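Local coordinates for protein putative TetR-family transcriptional regulator (Bordetella parapertussis 12822, PDB 3CCY) that probably binds operator DNA through an N-terminal helix-turn-helix domain and acts as a dimeric transcriptional regulator, most likely a repressor, of the TetR family, at residues R22-F27 with R63-T68; E100-S105 with T172-D177; V111-L116 with M166-Y171. All blocks are in the same frame, centred on the assembly; numbering follows the deposited sequence. Where two conformers were deposited one is given.

Contact 1 of 3, residues R22-F27 with R63-T68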
loop_
_atom_site.group_PDB
_atom_site.type_symbol
_atom_site.label_atom_id
_atom_site.label_comp_id
_atom_site.label_asym_id
_atom_site.label_seq_id
_atom_site.Cartn_x
_atom_site.Cartn_y
_atom_site.Cartn_z
ATOM N N ARG A 22 -20.257 -2.280 -11.288
ATOM C CA ARG A 22 -19.551 -3.102 -12.267
ATOM C C ARG A 22 -18.204 -2.476 -12.675
ATOM O O ARG A 22 -17.210 -3.193 -12.845
ATOM C CB ARG A 22 -20.453 -3.396 -13.480
ATOM C CG ARG A 22 -20.530 -4.876 -13.838
ATOM C CD ARG A 22 -21.713 -5.588 -13.170
ATOM N NE ARG A 22 -22.815 -5.817 -14.114
ATOM C CZ ARG A 22 -23.968 -6.425 -13.822
ATOM N NH1 ARG A 22 -24.205 -6.882 -12.596
ATOM N NH2 ARG A 22 -24.889 -6.570 -14.763
ATOM N N ALA A 23 -18.180 -1.146 -12.805
ATOM C CA ALA A 23 -16.951 -0.384 -13.063
ATOM C C ALA A 23 -15.935 -0.509 -11.929
ATOM O O ALA A 23 -14.737 -0.701 -12.177
ATOM C CB ALA A 23 -17.273 1.076 -13.284
ATOM N N ALA A 24 -16.415 -0.375 -10.696
ATOM C CA ALA A 24 -15.560 -0.527 -9.514
ATOM C C ALA A 24 -14.831 -1.864 -9.562
ATOM O O ALA A 24 -13.620 -1.918 -9.364
ATOM C CB ALA A 24 -16.382 -0.399 -8.246
ATOM N N ALA A 25 -15.559 -2.937 -9.860
ATOM C CA ALA A 25 -14.939 -4.259 -9.951
ATOM C C ALA A 25 -13.816 -4.327 -11.003
ATOM O O ALA A 25 -12.739 -4.855 -10.737
ATOM C CB ALA A 25 -15.989 -5.338 -10.187
HETATM N N MSE A 26 -14.045 -3.764 -12.184
HETATM C CA MSE A 26 -13.013 -3.789 -13.219
HETATM C C MSE A 26 -11.806 -2.899 -12.929
HETATM O O MSE A 26 -10.663 -3.330 -13.114
HETATM C CB MSE A 26 -13.612 -3.479 -14.579
HETATM C CG MSE A 26 -14.253 -4.704 -15.202
HETATM SE SE MSE A 26 -15.042 -4.372 -16.924
HETATM C CE MSE A 26 -16.605 -3.371 -16.323
ATOM N N PHE A 27 -12.058 -1.672 -12.464
ATOM C CA PHE A 27 -10.987 -0.745 -12.087
ATOM C C PHE A 27 -10.071 -1.347 -11.017
ATOM O O PHE A 27 -8.885 -0.994 -10.933
ATOM C CB PHE A 27 -11.554 0.577 -11.547
ATOM C CG PHE A 27 -12.304 1.419 -12.563
ATOM C CD1 PHE A 27 -12.207 1.181 -13.929
ATOM C CD2 PHE A 27 -13.072 2.494 -12.128
ATOM C CE1 PHE A 27 -12.896 1.977 -14.842
ATOM C CE2 PHE A 27 -13.761 3.296 -13.028
ATOM C CZ PHE A 27 -13.672 3.035 -14.393
ATOM N N ARG A 63 -14.980 9.545 -10.679
ATOM C CA ARG A 63 -15.083 10.654 -9.740
ATOM C C ARG A 63 -16.249 10.417 -8.786
ATOM O O ARG A 63 -16.099 10.583 -7.576
ATOM C CB ARG A 63 -15.206 12.002 -10.471
ATOM C CG ARG A 63 -15.292 13.228 -9.544
ATOM C CD ARG A 63 -15.592 14.521 -10.303
ATOM N NE ARG A 63 -16.870 14.489 -11.023
ATOM C CZ ARG A 63 -17.009 14.558 -12.352
ATOM N NH1 ARG A 63 -18.223 14.529 -12.890
ATOM N NH2 ARG A 63 -15.952 14.656 -13.154
ATOM N N ASP A 64 -17.385 9.994 -9.336
ATOM C CA ASP A 64 -18.574 9.692 -8.535
ATOM C C ASP A 64 -18.363 8.569 -7.507
ATOM O O ASP A 64 -18.664 8.754 -6.319
ATOM C CB ASP A 64 -19.781 9.426 -9.451
ATOM C CG ASP A 64 -21.048 9.077 -8.684
ATOM O OD1 ASP A 64 -21.962 9.924 -8.643
ATOM O OD2 ASP A 64 -21.140 7.952 -8.134
HETATM N N MSE A 65 -17.815 7.426 -7.916
HETATM C CA MSE A 65 -17.622 6.333 -6.941
HETATM C C MSE A 65 -16.604 6.664 -5.848
HETATM O O MSE A 65 -16.713 6.176 -4.720
HETATM C CB MSE A 65 -17.242 5.010 -7.619
HETATM C CG MSE A 65 -15.774 4.867 -7.903
HETATM SE SE MSE A 65 -15.249 3.201 -8.727
HETATM C CE MSE A 65 -16.441 3.145 -10.234
ATOM N N LEU A 66 -15.605 7.465 -6.189
ATOM C CA LEU A 66 -14.627 7.891 -5.218
ATOM C C LEU A 66 -15.239 8.896 -4.248
ATOM O O LEU A 66 -14.987 8.853 -3.057
ATOM C CB LEU A 66 -13.412 8.482 -5.926
ATOM C CG LEU A 66 -12.562 7.460 -6.699
ATOM C CD1 LEU A 66 -11.190 8.029 -7.024
ATOM C CD2 LEU A 66 -12.417 6.154 -5.907
ATOM N N THR A 67 -16.060 9.785 -4.781
ATOM C CA THR A 67 -16.671 10.836 -3.970
ATOM C C THR A 67 -17.654 10.250 -2.955
ATOM O O THR A 67 -17.610 10.582 -1.763
ATOM C CB THR A 67 -17.357 11.894 -4.858
ATOM O OG1 THR A 67 -16.367 12.534 -5.672
ATOM C CG2 THR A 67 -18.052 12.947 -4.029
ATOM N N THR A 68 -18.532 9.371 -3.417
ATOM C CA THR A 68 -19.524 8.820 -2.524
ATOM C C THR A 68 -18.836 7.933 -1.490
ATOM O O THR A 68 -19.243 7.895 -0.339
ATOM C CB THR A 68 -20.673 8.083 -3.257
ATOM O OG1 THR A 68 -20.226 6.797 -3.703
ATOM C CG2 THR A 68 -21.194 8.914 -4.440
#
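The Phe27 ring meets the end of Met65, a selenomethionine, obliquely, neither squarely over the face nor in the plane of the edge. Its CE2 lies 3.9 Å from Met65 CE, and the selenium atom SE stands 5.3 Å from the ring centroid, 74° off the ring normal, an oblique Met-aromatic contact. One face of the same ring carries the carbonyl oxygen of Ala23, one helical turn back, 3.2 Å above the plane and offset toward the rim. Phe27 also meets the ring of Tyr32, the two planes steeply inclined.

Met65 supplies the whole of the other side of the contact. Its CG sits between the backbone N and the carbonyl carbon, CA to SE runs out extended, and the bend at chi3 (53°) turns the methyl across helix 22-27. That methyl, CE, comes within 3.6 Å of the backbone N of Ala24 and 3.8 Å from Ala23 CB, while SE rests 3.8 Å from Ala24 CB. Ala23 offers its methyl, Ala24 its methyl and the backbone beside it, and the long Met65 chain bridges helix axes that stay 11.0 Å apart. No hydrogen bond crosses; all four touching residues are buried, and dispersion and hydrophobic packing hold them.

The short helical segments cross almost perpendicularly, at -94°. They belong to helix 15-29 and helix 58-81, the first of which packs against the predicted helix-turn-helix through Met26, on Asp39, Ile40 and Ala43, and through the bond from Arg22 NE to Ala43 O. Val111 of helix 87-115 touches Phe27, Met65 and Leu66 together, so the contact sits where the DNA-binding domain joins the helices of the C-terminal domain.

Contact 2 of 3, residues E100-S105 with T172-D177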
loop_
_atom_site.group_PDB
_atom_site.type_symbol
_atom_site.label_atom_id
_atom_site.label_comp_id
_atom_site.label_asym_id
_atom_site.label_seq_id
_atom_site.Cartn_x
_atom_site.Cartn_y
_atom_site.Cartn_z
ATOM N N GLU A 100 -14.333 -2.845 8.395
ATOM C CA GLU A 100 -15.683 -3.213 8.032
ATOM C C GLU A 100 -15.996 -2.772 6.577
ATOM O O GLU A 100 -16.570 -3.539 5.779
ATOM C CB GLU A 100 -16.674 -2.612 9.040
ATOM C CG GLU A 100 -18.140 -2.823 8.701
ATOM C CD GLU A 100 -19.023 -1.658 9.133
ATOM O OE1 GLU A 100 -18.917 -1.163 10.293
ATOM O OE2 GLU A 100 -19.851 -1.237 8.309
ATOM N N ILE A 101 -15.626 -1.533 6.262
ATOM C CA ILE A 101 -15.806 -0.964 4.934
ATOM C C ILE A 101 -15.031 -1.750 3.841
ATOM O O ILE A 101 -15.543 -1.965 2.732
ATOM C CB ILE A 101 -15.589 0.561 4.983
ATOM C CG1 ILE A 101 -16.724 1.170 5.839
ATOM C CG2 ILE A 101 -15.544 1.172 3.581
ATOM C CD1 ILE A 101 -16.637 2.668 6.068
ATOM N N TYR A 102 -13.855 -2.273 4.191
ATOM C CA TYR A 102 -13.166 -3.298 3.365
ATOM C C TYR A 102 -13.950 -4.627 3.159
ATOM O O TYR A 102 -14.129 -5.117 2.026
ATOM C CB TYR A 102 -11.803 -3.581 3.982
ATOM C CG TYR A 102 -10.987 -4.583 3.206
ATOM C CD1 TYR A 102 -10.258 -4.191 2.063
ATOM C CD2 TYR A 102 -10.925 -5.919 3.620
ATOM C CE1 TYR A 102 -9.502 -5.104 1.344
ATOM C CE2 TYR A 102 -10.162 -6.836 2.911
ATOM C CZ TYR A 102 -9.458 -6.426 1.773
ATOM O OH TYR A 102 -8.729 -7.337 1.080
ATOM N N ALA A 103 -14.421 -5.210 4.253
ATOM C CA ALA A 103 -15.266 -6.388 4.211
ATOM C C ALA A 103 -16.522 -6.196 3.334
ATOM O O ALA A 103 -16.982 -7.135 2.666
ATOM C CB ALA A 103 -15.679 -6.784 5.646
ATOM N N THR A 104 -17.086 -4.990 3.339
ATOM C CA THR A 104 -18.320 -4.767 2.593
ATOM C C THR A 104 -18.050 -4.175 1.210
ATOM O O THR A 104 -18.635 -4.620 0.246
ATOM C CB THR A 104 -19.358 -3.945 3.399
ATOM O OG1 THR A 104 -18.798 -2.696 3.759
ATOM C CG2 THR A 104 -19.711 -4.660 4.674
ATOM N N SER A 105 -17.115 -3.233 1.127
ATOM C CA SER A 105 -16.907 -2.401 -0.062
ATOM C C SER A 105 -15.494 -2.504 -0.626
ATOM O O SER A 105 -14.902 -1.486 -0.991
ATOM C CB SER A 105 -17.190 -0.927 0.281
ATOM O OG SER A 105 -18.574 -0.659 0.248
ATOM N N THR A 172 -3.865 -5.957 -0.274
ATOM C CA THR A 172 -2.920 -6.792 -1.036
ATOM C C THR A 172 -2.853 -8.240 -0.533
ATOM O O THR A 172 -2.304 -9.101 -1.228
ATOM C CB THR A 172 -1.463 -6.234 -1.031
ATOM O OG1 THR A 172 -0.911 -6.283 0.311
ATOM C CG2 THR A 172 -1.441 -4.795 -1.541
ATOM N N TRP A 173 -3.338 -8.504 0.676
ATOM C CA TRP A 173 -3.077 -9.825 1.298
ATOM C C TRP A 173 -4.266 -10.402 2.071
ATOM O O TRP A 173 -4.412 -11.636 2.195
ATOM C CB TRP A 173 -1.863 -9.737 2.241
ATOM C CG TRP A 173 -2.027 -8.826 3.486
ATOM C CD1 TRP A 173 -1.662 -7.490 3.610
ATOM C CD2 TRP A 173 -2.538 -9.217 4.765
ATOM N NE1 TRP A 173 -1.948 -7.036 4.890
ATOM C CE2 TRP A 173 -2.466 -8.080 5.620
ATOM C CE3 TRP A 173 -3.056 -10.432 5.283
ATOM C CZ2 TRP A 173 -2.905 -8.116 6.935
ATOM C CZ3 TRP A 173 -3.491 -10.457 6.600
ATOM C CH2 TRP A 173 -3.397 -9.302 7.410
ATOM N N TYR A 174 -5.090 -9.516 2.616
ATOM C CA TYR A 174 -6.130 -9.933 3.582
ATOM C C TYR A 174 -7.445 -10.306 2.930
ATOM O O TYR A 174 -7.961 -9.574 2.082
ATOM C CB TYR A 174 -6.357 -8.843 4.628
ATOM C CG TYR A 174 -7.512 -9.129 5.547
ATOM C CD1 TYR A 174 -7.436 -10.158 6.476
ATOM C CD2 TYR A 174 -8.701 -8.368 5.466
ATOM C CE1 TYR A 174 -8.508 -10.452 7.341
ATOM C CE2 TYR A 174 -9.791 -8.657 6.288
ATOM C CZ TYR A 174 -9.677 -9.695 7.232
ATOM O OH TYR A 174 -10.736 -9.981 8.046
ATOM N N LYS A 175 -7.987 -11.463 3.314
ATOM C CA LYS A 175 -9.303 -11.899 2.825
ATOM C C LYS A 175 -10.320 -11.861 3.978
ATOM O O LYS A 175 -10.174 -12.577 4.974
ATOM C CB LYS A 175 -9.205 -13.279 2.182
ATOM C CG LYS A 175 -8.515 -13.354 0.772
ATOM C CD LYS A 175 -7.342 -12.370 0.511
ATOM C CE LYS A 175 -6.386 -12.863 -0.634
ATOM N NZ LYS A 175 -5.395 -11.824 -1.149
ATOM N N ALA A 176 -11.322 -10.990 3.849
ATOM C CA ALA A 176 -12.272 -10.737 4.904
ATOM C C ALA A 176 -13.202 -11.928 5.270
ATOM O O ALA A 176 -13.884 -11.884 6.330
ATOM C CB ALA A 176 -13.110 -9.494 4.580
ATOM N N ASP A 177 -13.261 -12.942 4.404
ATOM C CA ASP A 177 -14.084 -14.140 4.669
ATOM C C ASP A 177 -13.254 -15.312 5.196
ATOM O O ASP A 177 -13.720 -16.461 5.226
ATOM C CB ASP A 177 -14.885 -14.549 3.412
ATOM C CG ASP A 177 -14.007 -15.008 2.265
ATOM O OD1 ASP A 177 -12.751 -14.967 2.352
ATOM O OD2 ASP A 177 -14.579 -15.439 1.243
#
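Tyr102 reaches from helix 100-105 to the chain at Tyr174, its CG swung anti to the backbone N (chi1 -178°) and its CB directed at the loop. Beyond CB and CG, CD2 lies 3.8 Å from Tyr174 CD2 and has the Ala176 methyl, CB, at 4.3 Å. The next ring atom, CE2, makes the tightest carbon contact, 3.3 Å from Tyr174 CD2, and CZ then passes by the Tyr174 carbonyl. At the tip, OH donates a short hydrogen bond of 2.6 Å to Tyr174 O, with a C=O...O angle of 156° and the donor slightly tilted from the carbonyl plane; this oxygen lies at the edge of the Tyr102 ring, in its plane. The same hydroxyl is also bonded to Arg106 NE, so two partners fix the ring's end.

The two tyrosine rings meet rim to rim, their planes at 36° and neither over the other's face. One face of the Tyr174 ring carries Ala176 N instead, and its own hydroxyl bonds to Val180 O farther along the loop. Beside the aromatic pair the backbones come close, and Ala176 CB packs 3.8 Å from Ala103 CA. Pro182 and Leu185, at the start of helix 182-195, pack on Tyr174, and Trp173 reaches Met161 of the second subunit.

A helix tyrosine hydrogen-bonded to a loop carbonyl thus holds the connection between helix 153-168 and helix 182-195 against helix 87-115, within the all-helical C-terminal domain of a TetR-type regulator.

Contact 3 of 3, residues V111-L116 with M166-Y171; sequences VMLTCL and MINWTY
Leu113, Tyr171 and Asn168 bury the most surface here, and Leu113 is the hub, each of its two methyl groups taking a different part of the opposing segment. With CG beside the backbone N (chi1 -58°), the branch forks toward 166-171. CD1 comes 3.5 Å from the backbone oxygen of Asn168 and 4.1 Å from Tyr171 CD2. CD2 lies against the amide end of Asn168, 3.8 Å from ND2 and equally near CG, with the two side chains crossing at about a right angle. The leucine therefore meets apolar and polar surface alike, and its neighbours make van der Waals contact without any hydrogen bond crossing between the segments.

Tyr171 turns its ring back along its own segment: CG occupies the position between backbone N and carbonyl carbon (chi1 82°), which brings Asn168 O to the ring edge, in plane. The ring slides past Leu113 in the opposite direction. Farther out, Thr114 approaches obliquely, its OG1 3.7 Å from Tyr171 OH, a contact of the two polar ends rather than a bond. The Tyr171 side chain also packs on Tyr102 and Val110 of helix 87-115, and Tyr171 O accepts a hydrogen bond from Arg106 NH2.

Asn168 also packs on Trp169 of the second subunit, and Met166 meets its own counterpart there, so the segment faces the partner chain as well as Leu113. The contact thus joins the C-terminal part of helix 87-115 to the end of helix 153-168 and the residues just after it, in the all-helical TetR-type C-terminal domain, next to the subunit interface through which the two copies associate.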
loop_
_atom_site.group_PDB
_atom_site.type_symbol
_atom_site.label_atom_id
_atom_site.label_comp_id
_atom_site.label_asym_id
_atom_site.label_seq_id
_atom_site.Cartn_x
_atom_site.Cartn_y
_atom_site.Cartn_z
ATOM N N VAL A 111 -10.179 0.927 -5.181
ATOM C CA VAL A 111 -10.182 2.035 -6.162
ATOM C C VAL A 111 -9.787 3.396 -5.509
ATOM O O VAL A 111 -9.047 4.178 -6.126
ATOM C CB VAL A 111 -11.516 2.096 -6.999
ATOM C CG1 VAL A 111 -11.562 3.326 -7.880
ATOM C CG2 VAL A 111 -11.658 0.871 -7.900
HETATM N N MSE A 112 -10.269 3.658 -4.285
HETATM C CA MSE A 112 -9.840 4.841 -3.543
HETATM C C MSE A 112 -8.318 4.803 -3.354
HETATM O O MSE A 112 -7.610 5.707 -3.822
HETATM C CB MSE A 112 -10.561 4.951 -2.190
HETATM C CG MSE A 112 -10.400 6.308 -1.464
HETATM SE SE MSE A 112 -11.093 7.885 -2.435
HETATM C CE MSE A 112 -9.466 8.405 -3.390
ATOM N N LEU A 113 -7.826 3.731 -2.723
ATOM C CA LEU A 113 -6.397 3.521 -2.426
ATOM C C LEU A 113 -5.489 3.431 -3.643
ATOM O O LEU A 113 -4.276 3.409 -3.486
ATOM C CB LEU A 113 -6.211 2.266 -1.551
ATOM C CG LEU A 113 -6.969 2.274 -0.211
ATOM C CD1 LEU A 113 -6.775 1.000 0.594
ATOM C CD2 LEU A 113 -6.612 3.519 0.651
ATOM N N THR A 114 -6.050 3.405 -4.849
ATOM C CA THR A 114 -5.279 2.997 -6.036
ATOM C C THR A 114 -5.434 3.869 -7.288
ATOM O O THR A 114 -4.522 3.921 -8.118
ATOM C CB THR A 114 -5.589 1.496 -6.385
ATOM O OG1 THR A 114 -4.708 0.637 -5.647
ATOM C CG2 THR A 114 -5.469 1.194 -7.890
ATOM N N CYS A 115 -6.579 4.540 -7.432
ATOM C CA CYS A 115 -6.969 5.126 -8.733
ATOM C C CYS A 115 -7.107 6.648 -8.780
ATOM O O CYS A 115 -7.438 7.209 -9.826
ATOM C CB CYS A 115 -8.269 4.494 -9.224
ATOM S SG CYS A 115 -8.085 2.903 -10.027
ATOM N N LEU A 116 -6.863 7.307 -7.652
ATOM C CA LEU A 116 -7.004 8.755 -7.555
ATOM C C LEU A 116 -6.281 9.560 -8.659
ATOM O O LEU A 116 -6.775 10.607 -9.082
ATOM C CB LEU A 116 -6.585 9.227 -6.156
ATOM C CG LEU A 116 -6.915 10.665 -5.759
ATOM C CD1 LEU A 116 -8.391 10.974 -5.959
ATOM C CD2 LEU A 116 -6.521 10.908 -4.327
HETATM N N MSE A 166 -0.379 -0.009 7.825
HETATM C CA MSE A 166 -0.859 -1.316 8.317
HETATM C C MSE A 166 -2.214 -1.677 7.796
HETATM O O MSE A 166 -2.430 -2.818 7.379
HETATM C CB MSE A 166 -1.033 -1.346 9.838
HETATM C CG MSE A 166 0.196 -1.153 10.604
HETATM SE SE MSE A 166 -0.281 -1.487 12.520
HETATM C CE MSE A 166 0.465 -0.013 13.231
ATOM N N ILE A 167 -3.163 -0.737 7.924
ATOM C CA ILE A 167 -4.537 -1.021 7.483
ATOM C C ILE A 167 -4.790 -0.855 5.990
ATOM O O ILE A 167 -5.578 -1.593 5.448
ATOM C CB ILE A 167 -5.635 -0.223 8.288
ATOM C CG1 ILE A 167 -5.447 1.296 8.244
ATOM C CG2 ILE A 167 -5.747 -0.724 9.719
ATOM C CD1 ILE A 167 -6.792 1.967 8.646
ATOM N N ASN A 168 -4.160 0.117 5.330
ATOM C CA ASN A 168 -4.369 0.338 3.882
ATOM C C ASN A 168 -3.719 -0.746 3.029
ATOM O O ASN A 168 -4.192 -1.014 1.908
ATOM C CB ASN A 168 -3.874 1.725 3.411
ATOM C CG ASN A 168 -4.745 2.862 3.921
ATOM O OD1 ASN A 168 -5.759 2.621 4.553
ATOM N ND2 ASN A 168 -4.351 4.108 3.656
ATOM N N TRP A 169 -2.636 -1.365 3.514
ATOM C CA TRP A 169 -1.964 -2.451 2.773
ATOM C C TRP A 169 -2.745 -3.758 2.741
ATOM O O TRP A 169 -2.413 -4.651 1.960
ATOM C CB TRP A 169 -0.554 -2.730 3.360
ATOM C CG TRP A 169 0.368 -3.539 2.499
ATOM C CD1 TRP A 169 0.922 -4.772 2.786
ATOM C CD2 TRP A 169 0.817 -3.191 1.210
ATOM N NE1 TRP A 169 1.706 -5.181 1.744
ATOM C CE2 TRP A 169 1.660 -4.223 0.764
ATOM C CE3 TRP A 169 0.595 -2.084 0.382
ATOM C CZ2 TRP A 169 2.287 -4.192 -0.479
ATOM C CZ3 TRP A 169 1.240 -2.050 -0.852
ATOM C CH2 TRP A 169 2.054 -3.098 -1.271
ATOM N N THR A 170 -3.781 -3.860 3.567
ATOM C CA THR A 170 -4.581 -5.091 3.696
ATOM C C THR A 170 -5.176 -5.593 2.385
ATOM O O THR A 170 -5.304 -6.786 2.171
ATOM C CB THR A 170 -5.699 -4.970 4.775
ATOM O OG1 THR A 170 -6.488 -3.796 4.553
ATOM C CG2 THR A 170 -5.036 -4.896 6.208
ATOM N N TYR A 171 -5.518 -4.680 1.502
ATOM C CA TYR A 171 -6.094 -5.087 0.221
ATOM C C TYR A 171 -5.166 -6.036 -0.538
ATOM O O TYR A 171 -5.626 -6.844 -1.349
ATOM C CB TYR A 171 -6.508 -3.871 -0.619
ATOM C CG TYR A 171 -5.403 -3.201 -1.402
ATOM C CD1 TYR A 171 -5.151 -3.550 -2.733
ATOM C CD2 TYR A 171 -4.638 -2.196 -0.839
ATOM C CE1 TYR A 171 -4.137 -2.942 -3.449
ATOM C CE2 TYR A 171 -3.604 -1.586 -1.562
ATOM C CZ TYR A 171 -3.382 -1.953 -2.842
ATOM O OH TYR A 171 -2.367 -1.332 -3.519
#

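Overall arrangement
Contact 1 is the buried one, a meeting of helices 15-29 and 58-81 on the side of the DNA-binding domain, held by apolar side chains without a hydrogen bond. Contacts 2 and 3 belong to the C-terminal domain, share helix 87-115 and are less buried: contact 2 partly, relying on a hydrogen bond to a backbone carbonyl, while contact 3, a surface contact although near the middle of the chain, mixes apolar and polar groups without one. Their centres are 11 Å apart, and the Tyr102 hydroxyl lies against the backbone at Thr170 and Tyr171. Through Val111, helix 87-115 runs past all three. Contacts 1 and 2, centres about 17 Å apart, do not touch.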